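Local atomic coordinates of inactive glucansucrase (Lactobacillus reuteri, PDB entry 5JBD), a protein that is an inactive glucansucrase of glycosyl hydrolase family 70, a TIM-barrel-clan protein that carries a bound calcium ion. Residues 168-180 with 774-786. Residues are numbered along the deposited sequence; the frame is centred on the assembly and turned at random.
Sequences SASSELSLQSMPN and IHVNGQTYANQIY. With SO4 (sulfate ion), chain G.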
# COMPACT_ATOMS: atom_id res chain seq x y z
N SER A 168 -4.41 17.02 -21.32
CA SER A 168 -3.26 16.46 -20.62
C SER A 168 -3.38 16.71 -19.12
O SER A 168 -4.35 17.32 -18.65
CB SER A 168 -1.96 17.06 -21.16
OG SER A 168 -1.95 18.48 -21.04
N ALA A 169 -2.39 16.23 -18.37
CA ALA A 169 -2.44 16.15 -16.92
C ALA A 169 -2.81 17.45 -16.20
O ALA A 169 -3.64 17.43 -15.30
CB ALA A 169 -1.11 15.62 -16.38
N SER A 170 -2.26 18.58 -16.64
CA SER A 170 -2.38 19.83 -15.87
C SER A 170 -3.82 20.29 -15.60
O SER A 170 -4.10 20.83 -14.53
CB SER A 170 -1.56 20.97 -16.49
OG SER A 170 -2.09 21.37 -17.73
N SER A 171 -4.74 20.05 -16.53
CA SER A 171 -6.16 20.43 -16.31
C SER A 171 -6.87 19.63 -15.19
O SER A 171 -7.94 20.01 -14.77
CB SER A 171 -6.98 20.30 -17.60
OG SER A 171 -6.99 18.97 -18.08
N GLU A 172 -6.28 18.52 -14.74
CA GLU A 172 -6.84 17.75 -13.63
C GLU A 172 -6.67 18.45 -12.27
O GLU A 172 -7.36 18.10 -11.31
CB GLU A 172 -6.24 16.35 -13.60
CG GLU A 172 -6.56 15.56 -14.87
CD GLU A 172 -5.99 14.15 -14.85
OE1 GLU A 172 -5.11 13.85 -14.00
OE2 GLU A 172 -6.42 13.33 -15.70
N LEU A 173 -5.75 19.41 -12.21
CA LEU A 173 -5.53 20.30 -11.06
C LEU A 173 -4.85 19.61 -9.88
O LEU A 173 -5.41 19.50 -8.79
CB LEU A 173 -6.83 21.00 -10.62
CG LEU A 173 -7.61 21.76 -11.70
CD1 LEU A 173 -8.91 22.28 -11.10
CD2 LEU A 173 -6.81 22.91 -12.29
N SER A 174 -3.63 19.12 -10.11
CA SER A 174 -2.82 18.53 -9.05
C SER A 174 -2.40 19.59 -8.05
O SER A 174 -2.07 20.71 -8.43
CB SER A 174 -1.56 17.87 -9.62
OG SER A 174 -0.74 17.35 -8.57
N LEU A 175 -2.36 19.22 -6.78
CA LEU A 175 -1.80 20.08 -5.75
C LEU A 175 -0.28 20.32 -5.95
O LEU A 175 0.25 21.32 -5.48
CB LEU A 175 -2.11 19.51 -4.35
CG LEU A 175 -3.59 19.32 -4.00
CD1 LEU A 175 -3.73 18.53 -2.70
CD2 LEU A 175 -4.29 20.65 -3.87
N GLN A 176 0.39 19.42 -6.69
CA GLN A 176 1.80 19.59 -7.11
C GLN A 176 2.11 20.88 -7.84
O GLN A 176 3.26 21.33 -7.82
CB GLN A 176 2.26 18.45 -8.01
CG GLN A 176 2.52 17.14 -7.28
CD GLN A 176 3.00 16.01 -8.20
OE1 GLN A 176 3.84 15.19 -7.81
NE2 GLN A 176 2.51 15.99 -9.44
N SER A 177 1.10 21.46 -8.49
CA SER A 177 1.31 22.65 -9.31
C SER A 177 1.30 23.95 -8.52
O SER A 177 1.47 25.02 -9.11
CB SER A 177 0.21 22.74 -10.36
OG SER A 177 -1.01 23.14 -9.74
N MET A 178 1.06 23.89 -7.21
CA MET A 178 0.88 25.10 -6.41
C MET A 178 2.23 25.75 -6.15
O MET A 178 3.25 25.06 -6.15
CB MET A 178 0.08 24.80 -5.13
CG MET A 178 -1.42 24.74 -5.48
SD MET A 178 -2.17 26.38 -5.73
CE MET A 178 -2.41 26.93 -4.05
N PRO A 179 2.25 27.09 -5.98
CA PRO A 179 3.53 27.76 -5.82
C PRO A 179 4.24 27.32 -4.54
O PRO A 179 3.63 27.26 -3.47
CB PRO A 179 3.15 29.25 -5.78
CG PRO A 179 1.72 29.30 -5.37
CD PRO A 179 1.10 28.01 -5.82
N ASN A 180 5.52 26.97 -4.69
CA ASN A 180 6.39 26.51 -3.61
C ASN A 180 5.95 25.19 -2.97
O ASN A 180 6.19 24.96 -1.78
CB ASN A 180 6.55 27.61 -2.54
CG ASN A 180 6.92 28.96 -3.12
OD1 ASN A 180 6.38 29.98 -2.69
ND2 ASN A 180 7.83 28.98 -4.08
N ILE A 774 -12.86 20.39 -3.56
CA ILE A 774 -11.90 21.47 -3.29
C ILE A 774 -11.61 22.33 -4.51
O ILE A 774 -11.91 21.94 -5.65
CB ILE A 774 -10.55 20.94 -2.74
CG1 ILE A 774 -9.91 19.95 -3.72
CG2 ILE A 774 -10.76 20.31 -1.37
CD1 ILE A 774 -8.47 19.60 -3.40
N HIS A 775 -11.02 23.50 -4.25
CA HIS A 775 -10.42 24.35 -5.26
C HIS A 775 -8.90 24.19 -5.18
O HIS A 775 -8.36 23.94 -4.10
CB HIS A 775 -10.81 25.82 -5.04
CG HIS A 775 -12.22 26.13 -5.42
ND1 HIS A 775 -13.30 25.70 -4.67
CD2 HIS A 775 -12.73 26.82 -6.46
CE1 HIS A 775 -14.42 26.12 -5.24
NE2 HIS A 775 -14.10 26.79 -6.33
N VAL A 776 -8.22 24.32 -6.32
CA VAL A 776 -6.76 24.34 -6.37
C VAL A 776 -6.37 25.57 -7.17
O VAL A 776 -6.79 25.72 -8.33
CB VAL A 776 -6.19 23.07 -7.05
CG1 VAL A 776 -4.67 23.07 -7.02
CG2 VAL A 776 -6.73 21.82 -6.36
N ASN A 777 -5.59 26.47 -6.55
CA ASN A 777 -5.29 27.81 -7.10
C ASN A 777 -6.57 28.55 -7.58
O ASN A 777 -6.58 29.17 -8.64
CB ASN A 777 -4.22 27.77 -8.25
CG ASN A 777 -3.37 29.04 -8.33
OD1 ASN A 777 -3.28 29.83 -7.39
ND2 ASN A 777 -2.76 29.26 -9.50
N GLY A 778 -7.65 28.47 -6.80
CA GLY A 778 -8.94 29.08 -7.17
C GLY A 778 -9.77 28.38 -8.25
O GLY A 778 -10.82 28.89 -8.62
N GLN A 779 -9.32 27.21 -8.73
CA GLN A 779 -10.01 26.49 -9.81
C GLN A 779 -10.55 25.16 -9.31
O GLN A 779 -9.98 24.54 -8.40
CB GLN A 779 -9.06 26.22 -10.97
CG GLN A 779 -8.53 27.47 -11.67
CD GLN A 779 -9.59 28.16 -12.53
OE1 GLN A 779 -10.14 29.20 -12.17
NE2 GLN A 779 -9.88 27.56 -13.69
N THR A 780 -11.64 24.72 -9.92
CA THR A 780 -12.24 23.42 -9.59
C THR A 780 -13.01 22.87 -10.79
O THR A 780 -13.13 23.53 -11.83
CB THR A 780 -13.16 23.53 -8.35
OG1 THR A 780 -13.49 22.21 -7.87
CG2 THR A 780 -14.45 24.31 -8.65
N TYR A 781 -13.52 21.65 -10.64
CA TYR A 781 -14.52 21.10 -11.56
C TYR A 781 -15.45 20.11 -10.86
O TYR A 781 -15.04 19.44 -9.92
CB TYR A 781 -13.87 20.45 -12.79
CG TYR A 781 -12.75 19.47 -12.53
CD1 TYR A 781 -13.02 18.11 -12.34
CD2 TYR A 781 -11.42 19.88 -12.53
CE1 TYR A 781 -11.99 17.20 -12.14
CE2 TYR A 781 -10.38 18.97 -12.33
CZ TYR A 781 -10.67 17.63 -12.13
OH TYR A 781 -9.64 16.74 -11.93
N ALA A 782 -16.70 20.06 -11.33
CA ALA A 782 -17.73 19.17 -10.78
C ALA A 782 -18.61 18.63 -11.89
O ALA A 782 -18.89 19.33 -12.87
CB ALA A 782 -18.59 19.91 -9.76
N ASN A 783 -19.04 17.38 -11.73
CA ASN A 783 -20.01 16.76 -12.64
C ASN A 783 -19.54 16.78 -14.10
O ASN A 783 -20.31 17.09 -15.02
CB ASN A 783 -21.39 17.43 -12.49
CG ASN A 783 -21.91 17.37 -11.05
OD1 ASN A 783 -22.08 18.40 -10.39
ND2 ASN A 783 -22.16 16.16 -10.57
N GLN A 784 -18.26 16.46 -14.31
CA GLN A 784 -17.64 16.45 -15.63
C GLN A 784 -17.41 15.03 -16.08
O GLN A 784 -16.93 14.20 -15.29
CB GLN A 784 -16.28 17.17 -15.62
CG GLN A 784 -16.34 18.66 -15.37
CD GLN A 784 -17.20 19.40 -16.37
OE1 GLN A 784 -17.05 19.22 -17.58
NE2 GLN A 784 -18.10 20.23 -15.87
N ILE A 785 -17.71 14.74 -17.34
CA ILE A 785 -17.41 13.43 -17.90
C ILE A 785 -15.89 13.31 -18.11
O ILE A 785 -15.28 14.18 -18.71
CB ILE A 785 -18.22 13.16 -19.20
CG1 ILE A 785 -19.71 13.12 -18.83
CG2 ILE A 785 -17.76 11.85 -19.83
CD1 ILE A 785 -20.66 12.71 -19.93
N TYR A 786 -15.34 12.20 -17.62
CA TYR A 786 -13.91 11.93 -17.55
C TYR A 786 -13.69 10.48 -17.95
O TYR A 786 -14.45 9.59 -17.53
CB TYR A 786 -13.48 12.13 -16.08
CG TYR A 786 -12.01 11.96 -15.71
CD1 TYR A 786 -11.02 12.78 -16.26
CD2 TYR A 786 -11.60 11.02 -14.76
CE1 TYR A 786 -9.68 12.65 -15.89
CE2 TYR A 786 -10.26 10.88 -14.38
CZ TYR A 786 -9.30 11.69 -14.94
OH TYR A 786 -7.97 11.56 -14.58
S SO4 G . -11.89 25.16 -1.10
O1 SO4 G . -12.91 24.96 -2.15
O2 SO4 G . -11.45 26.58 -1.08
O3 SO4 G . -12.52 24.81 0.18
O4 SO4 G . -10.72 24.29 -1.37
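A tight type I' turn from Val776 to Gln779, in the connection between the antiparallel strands 758-767 and 784-791, packs here against the loop between helix 151-162 and strand 193-197, with Leu173 and Val776 meeting at the middle. The connection leads into strand 784-791, an outermost strand of the six-stranded antiparallel sheet, and Val776 and Gln779 close the turn with backbone bonds in both directions. Val776 reaches into the loop with both branches. Its CG1, anti to the backbone N, lies 4.0 Å from CG of Met178, while CG2 is 3.7 Å from CD2 of Leu175, whose side chain runs across that of the valine at about a right angle. The bend at chi2 (-76°) carries the Met178 sulfur to the start of the turn, where SD is 3.5 Å from CB of Asn777. On the other flank Leu173 and Tyr781 lie alongside with their ends pointing opposite ways, and CD1 of the leucine comes to 3.8 Å from CD2 of the ring.

Two tyrosine hydroxyls reach Glu172, one at its backbone and one at its side chain. Tyr781 OH donates to Glu172 O over 2.7 Å, tilted somewhat from the carbonyl plane and at a C=O...donor angle of 116°, well bent from the bond direction. The extended Glu172 side chain carries its carboxylate to the second ring, turned steeply against the plane of Tyr786. The same buried carboxylate accepts backbone N-H groups from Asn848, Ile849 and Gly850; together these donors would favour its charged form. Within this cluster, Tyr786 OH donates to Glu172 OE2 at 2.6 Å, coming from above the carboxylate plane, 63° out of it.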